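Long-range contact in endoglucanase (PDB 1DYS), which hydrolyses internal beta-1,4-glucosidic linkages of cellulose and so takes part in the breakdown of plant biomass: residues Y112-K125 / E161-I175. Numbering follows the deposited sequence.
Sequences YKNEYVNPFAQKLK and EAIGYAISQLQASHI
Lys113 runs over one face of the Tyr165 ring to reach Glu161. Its CB lies 3.6 Å from Tyr165 CE2, and its CG sits over the face in a CH-pi contact, 3.9 Å from the ring centroid. CD and CE pass on across CD1, and NZ ends in a salt bridge, 2.7 Å from Glu161 OE2 on the anti side of the carboxylate. With Tyr165 CG anti to its own N (chi1 -179°), the ring stretches across to helix 108-126, where OH donates to Asn118 OD1 at 2.6 Å, in the carbonyl plane on a lone pair. A water joins the same OH to Asn114 OD1 and Asn118 ND2. A leucine in place of Tyr165 would probably leave Asn118 OD1 without this donor and strip the lysine chain of its flat support. Deeper in, Val117 CG1 packs on Tyr165 and Gln169, and Leu170 CD2 rests 3.7 Å from Ala121 CB. Lys125 NZ bonds to Gln169 O from above the carbonyl plane, and His174 NE2 gives a nearly straight bond (171°) to Leu124 O, 2.8 Å away. The helical segments 112-125 and 161-169 run 24° from parallel and pack side by side outside the parallel strands, Leu124 reaching Phe132 and Val134 of strand 132-136, as neighbouring helices do in the distorted alpha/beta barrel of glycoside hydrolase family 6.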
loop_
_atom_site.group_PDB
_atom_site.type_symbol
_atom_site.label_atom_id
_atom_site.label_comp_id
_atom_site.label_asym_id
_atom_site.label_seq_id
_atom_site.Cartn_x
_atom_site.Cartn_y
_atom_site.Cartn_z
ATOM N N TYR A 112 0.463 11.886 -13.219
ATOM C CA TYR A 112 0.832 12.769 -12.106
ATOM C C TYR A 112 0.421 14.212 -12.388
ATOM O O TYR A 112 -0.172 14.862 -11.523
ATOM C CB TYR A 112 2.323 12.770 -11.881
ATOM C CG TYR A 112 2.876 13.540 -10.708
ATOM C CD1 TYR A 112 2.762 13.079 -9.407
ATOM C CD2 TYR A 112 3.560 14.716 -10.942
ATOM C CE1 TYR A 112 3.333 13.815 -8.364
ATOM C CE2 TYR A 112 4.138 15.438 -9.901
ATOM C CZ TYR A 112 4.018 14.960 -8.607
ATOM O OH TYR A 112 4.596 15.694 -7.593
ATOM N N LYS A 113 0.728 14.710 -13.602
ATOM C CA LYS A 113 0.226 16.079 -13.846
ATOM C C LYS A 113 -1.289 16.201 -13.857
ATOM O O LYS A 113 -1.857 17.102 -13.211
ATOM C CB LYS A 113 0.728 16.572 -15.214
ATOM C CG LYS A 113 2.232 16.527 -15.309
ATOM C CD LYS A 113 2.670 17.026 -16.705
ATOM C CE LYS A 113 4.174 17.282 -16.677
ATOM N NZ LYS A 113 4.726 17.359 -18.055
ATOM N N ASN A 114 -1.966 15.393 -14.679
ATOM C CA ASN A 114 -3.381 15.584 -14.945
ATOM C C ASN A 114 -4.323 14.984 -13.931
ATOM O O ASN A 114 -5.388 15.588 -13.717
ATOM C CB ASN A 114 -3.677 14.999 -16.360
ATOM C CG ASN A 114 -2.771 15.709 -17.370
ATOM O OD1 ASN A 114 -2.619 16.923 -17.334
ATOM N ND2 ASN A 114 -2.123 14.982 -18.267
ATOM N N GLU A 115 -3.983 13.882 -13.303
ATOM C CA GLU A 115 -4.891 13.245 -12.363
ATOM C C GLU A 115 -4.524 13.529 -10.896
ATOM O O GLU A 115 -5.405 13.215 -10.081
ATOM C CB GLU A 115 -4.893 11.722 -12.597
ATOM C CG GLU A 115 -5.533 11.304 -13.914
ATOM C CD GLU A 115 -5.624 9.791 -14.062
ATOM O OE1 GLU A 115 -6.305 9.104 -13.265
ATOM O OE2 GLU A 115 -4.956 9.237 -14.952
ATOM N N TYR A 116 -3.318 14.069 -10.665
ATOM C CA TYR A 116 -2.946 14.310 -9.260
ATOM C C TYR A 116 -2.590 15.779 -9.005
ATOM O O TYR A 116 -3.358 16.361 -8.224
ATOM C CB TYR A 116 -1.868 13.317 -8.825
ATOM C CG TYR A 116 -1.414 13.535 -7.394
ATOM C CD1 TYR A 116 -2.166 13.073 -6.319
ATOM C CD2 TYR A 116 -0.263 14.252 -7.132
ATOM C CE1 TYR A 116 -1.769 13.302 -5.001
ATOM C CE2 TYR A 116 0.150 14.496 -5.807
ATOM C CZ TYR A 116 -0.600 13.999 -4.771
ATOM O OH TYR A 116 -0.215 14.225 -3.459
ATOM N N VAL A 117 -1.599 16.343 -9.690
ATOM C CA VAL A 117 -1.303 17.755 -9.424
ATOM C C VAL A 117 -2.455 18.678 -9.824
ATOM O O VAL A 117 -2.857 19.525 -9.010
ATOM C CB VAL A 117 0.016 18.155 -10.113
ATOM C CG1 VAL A 117 0.321 19.615 -9.947
ATOM C CG2 VAL A 117 1.162 17.313 -9.500
ATOM N N ASN A 118 -3.048 18.508 -11.016
ATOM C CA ASN A 118 -4.113 19.467 -11.369
ATOM C C ASN A 118 -5.225 19.553 -10.374
ATOM O O ASN A 118 -5.561 20.662 -9.904
ATOM C CB ASN A 118 -4.583 19.224 -12.800
ATOM C CG ASN A 118 -3.483 19.591 -13.772
ATOM O OD1 ASN A 118 -2.410 20.136 -13.537
ATOM N ND2 ASN A 118 -3.769 19.240 -15.044
ATOM N N PRO A 119 -5.806 18.463 -9.959
ATOM C CA PRO A 119 -6.901 18.426 -9.008
ATOM C C PRO A 119 -6.449 18.978 -7.662
ATOM O O PRO A 119 -7.232 19.658 -6.986
ATOM C CB PRO A 119 -7.513 17.031 -8.940
ATOM C CG PRO A 119 -6.675 16.276 -9.922
ATOM C CD PRO A 119 -5.607 17.131 -10.555
ATOM N N PHE A 120 -5.211 18.694 -7.284
ATOM C CA PHE A 120 -4.656 19.230 -6.052
ATOM C C PHE A 120 -4.672 20.764 -6.115
ATOM O O PHE A 120 -5.215 21.408 -5.205
ATOM C CB PHE A 120 -3.223 18.732 -5.861
ATOM C CG PHE A 120 -2.659 18.760 -4.467
ATOM C CD1 PHE A 120 -2.505 19.938 -3.744
ATOM C CD2 PHE A 120 -2.242 17.538 -3.945
ATOM C CE1 PHE A 120 -1.918 19.867 -2.497
ATOM C CE2 PHE A 120 -1.646 17.457 -2.699
ATOM C CZ PHE A 120 -1.517 18.642 -1.983
ATOM N N ALA A 121 -4.172 21.274 -7.239
ATOM C CA ALA A 121 -4.099 22.737 -7.380
ATOM C C ALA A 121 -5.471 23.377 -7.442
ATOM O O ALA A 121 -5.636 24.470 -6.885
ATOM C CB ALA A 121 -3.267 23.084 -8.586
ATOM N N GLN A 122 -6.412 22.720 -8.096
ATOM C CA GLN A 122 -7.769 23.261 -8.217
ATOM C C GLN A 122 -8.373 23.465 -6.837
ATOM O O GLN A 122 -8.960 24.519 -6.551
ATOM C CB GLN A 122 -8.650 22.291 -9.025
ATOM C CG GLN A 122 -10.120 22.710 -9.113
ATOM C CD GLN A 122 -10.932 21.651 -9.844
ATOM O OE1 GLN A 122 -10.418 20.689 -10.425
ATOM N NE2 GLN A 122 -12.252 21.808 -9.838
ATOM N N LYS A 123 -8.263 22.431 -5.984
ATOM C CA LYS A 123 -8.836 22.521 -4.648
ATOM C C LYS A 123 -8.193 23.600 -3.792
ATOM O O LYS A 123 -8.886 24.345 -3.098
ATOM C CB LYS A 123 -8.555 21.161 -3.948
ATOM C CG LYS A 123 -9.537 20.108 -4.482
ATOM C CD LYS A 123 -9.206 18.796 -3.749
ATOM C CE LYS A 123 -9.916 17.614 -4.424
ATOM N NZ LYS A 123 -11.384 17.725 -4.338
ATOM N N LEU A 124 -6.868 23.761 -3.883
ATOM C CA LEU A 124 -6.237 24.810 -3.066
ATOM C C LEU A 124 -6.508 26.203 -3.634
ATOM O O LEU A 124 -6.718 27.109 -2.825
ATOM C CB LEU A 124 -4.731 24.569 -2.946
ATOM C CG LEU A 124 -4.283 23.681 -1.776
ATOM C CD1 LEU A 124 -4.881 22.282 -1.869
ATOM C CD2 LEU A 124 -2.768 23.544 -1.847
ATOM N N LYS A 125 -6.507 26.368 -4.954
ATOM C CA LYS A 125 -6.739 27.720 -5.509
ATOM C C LYS A 125 -8.183 28.117 -5.282
ATOM O O LYS A 125 -8.455 29.320 -5.141
ATOM C CB LYS A 125 -6.348 27.774 -6.993
ATOM C CG LYS A 125 -4.835 27.752 -7.202
ATOM C CD LYS A 125 -4.447 27.746 -8.684
ATOM C CE LYS A 125 -2.931 27.849 -8.777
ATOM N NZ LYS A 125 -2.430 27.741 -10.157
ATOM N N GLU A 161 11.084 17.066 -13.838
ATOM C CA GLU A 161 9.991 17.703 -14.548
ATOM C C GLU A 161 8.687 17.603 -13.750
ATOM O O GLU A 161 7.922 18.567 -13.686
ATOM C CB GLU A 161 9.800 17.071 -15.938
ATOM C CG GLU A 161 8.591 17.646 -16.667
ATOM C CD GLU A 161 8.471 17.168 -18.102
ATOM O OE1 GLU A 161 9.465 16.627 -18.632
ATOM O OE2 GLU A 161 7.394 17.345 -18.713
ATOM N N ALA A 162 8.449 16.450 -13.102
ATOM C CA ALA A 162 7.244 16.312 -12.298
ATOM C C ALA A 162 7.190 17.306 -11.138
ATOM O O ALA A 162 6.147 17.919 -10.892
ATOM C CB ALA A 162 7.103 14.916 -11.690
ATOM N N ILE A 163 8.302 17.420 -10.421
ATOM C CA ILE A 163 8.311 18.314 -9.250
ATOM C C ILE A 163 8.208 19.780 -9.687
ATOM O O ILE A 163 7.456 20.619 -9.151
ATOM C CB ILE A 163 9.553 18.056 -8.403
ATOM C CG1 ILE A 163 9.587 16.626 -7.838
ATOM C CG2 ILE A 163 9.522 19.065 -7.247
ATOM C CD1 ILE A 163 10.806 16.322 -6.974
ATOM N N GLY A 164 8.948 20.087 -10.778
ATOM C CA GLY A 164 8.861 21.463 -11.308
ATOM C C GLY A 164 7.424 21.774 -11.692
ATOM O O GLY A 164 6.963 22.900 -11.533
ATOM N N TYR A 165 6.732 20.775 -12.273
ATOM C CA TYR A 165 5.356 20.958 -12.653
ATOM C C TYR A 165 4.455 21.229 -11.443
ATOM O O TYR A 165 3.623 22.142 -11.483
ATOM C CB TYR A 165 4.816 19.764 -13.468
ATOM C CG TYR A 165 3.379 19.985 -13.889
ATOM C CD1 TYR A 165 3.141 20.726 -15.063
ATOM C CD2 TYR A 165 2.271 19.523 -13.218
ATOM C CE1 TYR A 165 1.852 20.980 -15.472
ATOM C CE2 TYR A 165 0.980 19.789 -13.624
ATOM C CZ TYR A 165 0.763 20.518 -14.777
ATOM O OH TYR A 165 -0.503 20.783 -15.226
ATOM N N ALA A 166 4.719 20.479 -10.375
ATOM C CA ALA A 166 3.922 20.704 -9.159
ATOM C C ALA A 166 4.167 22.108 -8.585
ATOM O O ALA A 166 3.157 22.753 -8.273
ATOM C CB ALA A 166 4.348 19.606 -8.192
ATOM N N ILE A 167 5.410 22.583 -8.583
ATOM C CA ILE A 167 5.680 23.936 -8.100
ATOM C C ILE A 167 4.963 24.919 -9.019
ATOM O O ILE A 167 4.342 25.864 -8.548
ATOM C CB ILE A 167 7.184 24.240 -8.106
ATOM C CG1 ILE A 167 7.913 23.320 -7.100
ATOM C CG2 ILE A 167 7.518 25.687 -7.755
ATOM C CD1 ILE A 167 9.420 23.270 -7.226
ATOM N N SER A 168 5.120 24.697 -10.338
ATOM C CA SER A 168 4.497 25.635 -11.290
ATOM C C SER A 168 3.004 25.767 -11.097
ATOM O O SER A 168 2.421 26.832 -11.377
ATOM C CB SER A 168 4.806 25.245 -12.742
ATOM O OG SER A 168 4.052 24.167 -13.299
ATOM N N GLN A 169 2.302 24.697 -10.718
ATOM C CA GLN A 169 0.863 24.761 -10.562
ATOM C C GLN A 169 0.349 25.273 -9.219
ATOM O O GLN A 169 -0.860 25.445 -9.073
ATOM C CB GLN A 169 0.243 23.358 -10.737
ATOM C CG GLN A 169 0.258 22.911 -12.204
ATOM C CD GLN A 169 -0.921 23.595 -12.880
ATOM O OE1 GLN A 169 -2.082 23.503 -12.449
ATOM N NE2 GLN A 169 -0.613 24.372 -13.907
ATOM N N LEU A 170 1.226 25.490 -8.249
ATOM C CA LEU A 170 0.832 25.860 -6.906
ATOM C C LEU A 170 1.367 27.207 -6.468
ATOM O O LEU A 170 1.851 27.395 -5.349
ATOM C CB LEU A 170 1.345 24.757 -5.936
ATOM C CG LEU A 170 0.610 23.428 -6.184
ATOM C CD1 LEU A 170 1.332 22.290 -5.436
ATOM C CD2 LEU A 170 -0.839 23.441 -5.765
ATOM N N GLN A 171 1.389 28.167 -7.412
ATOM C CA GLN A 171 1.834 29.516 -7.050
ATOM C C GLN A 171 0.612 30.354 -6.669
ATOM O O GLN A 171 -0.247 30.578 -7.526
ATOM C CB GLN A 171 2.514 30.150 -8.257
ATOM C CG GLN A 171 3.779 29.528 -8.760
ATOM C CD GLN A 171 4.929 29.558 -7.767
ATOM O OE1 GLN A 171 5.397 30.626 -7.376
ATOM N NE2 GLN A 171 5.376 28.376 -7.383
ATOM N N ALA A 172 0.501 30.785 -5.423
ATOM C CA ALA A 172 -0.621 31.619 -4.980
ATOM C C ALA A 172 -0.223 32.272 -3.659
ATOM O O ALA A 172 0.645 31.711 -2.972
ATOM C CB ALA A 172 -1.884 30.815 -4.799
ATOM N N SER A 173 -0.773 33.424 -3.284
ATOM C CA SER A 173 -0.337 34.033 -2.031
ATOM C C SER A 173 -0.745 33.268 -0.782
ATOM O O SER A 173 -0.169 33.548 0.273
ATOM C CB SER A 173 -0.873 35.469 -1.977
ATOM O OG SER A 173 -2.259 35.473 -1.717
ATOM N N HIS A 174 -1.688 32.327 -0.848
ATOM C CA HIS A 174 -2.144 31.586 0.308
ATOM C C HIS A 174 -1.576 30.155 0.311
ATOM O O HIS A 174 -1.886 29.376 1.197
ATOM C CB HIS A 174 -3.669 31.555 0.415
ATOM C CG HIS A 174 -4.288 30.818 -0.747
ATOM N ND1 HIS A 174 -4.219 31.275 -2.045
ATOM C CD2 HIS A 174 -4.967 29.651 -0.778
ATOM C CE1 HIS A 174 -4.850 30.418 -2.834
ATOM N NE2 HIS A 174 -5.282 29.392 -2.101
ATOM N N ILE A 175 -0.708 29.899 -0.665
ATOM C CA ILE A 175 -0.064 28.578 -0.747
ATOM C C ILE A 175 1.435 28.739 -0.533
ATOM O O ILE A 175 2.140 29.440 -1.266
ATOM C CB ILE A 175 -0.291 27.923 -2.123
ATOM C CG1 ILE A 175 -1.773 27.719 -2.425
ATOM C CG2 ILE A 175 0.459 26.583 -2.187
ATOM C CD1 ILE A 175 -2.022 27.230 -3.862
HETATM O O HOH W 1 -1.791 19.799 -17.574
HETATM O O HOH W 2 0.262 28.241 -10.176
HETATM O O HOH W 3 -3.438 25.727 -11.788
#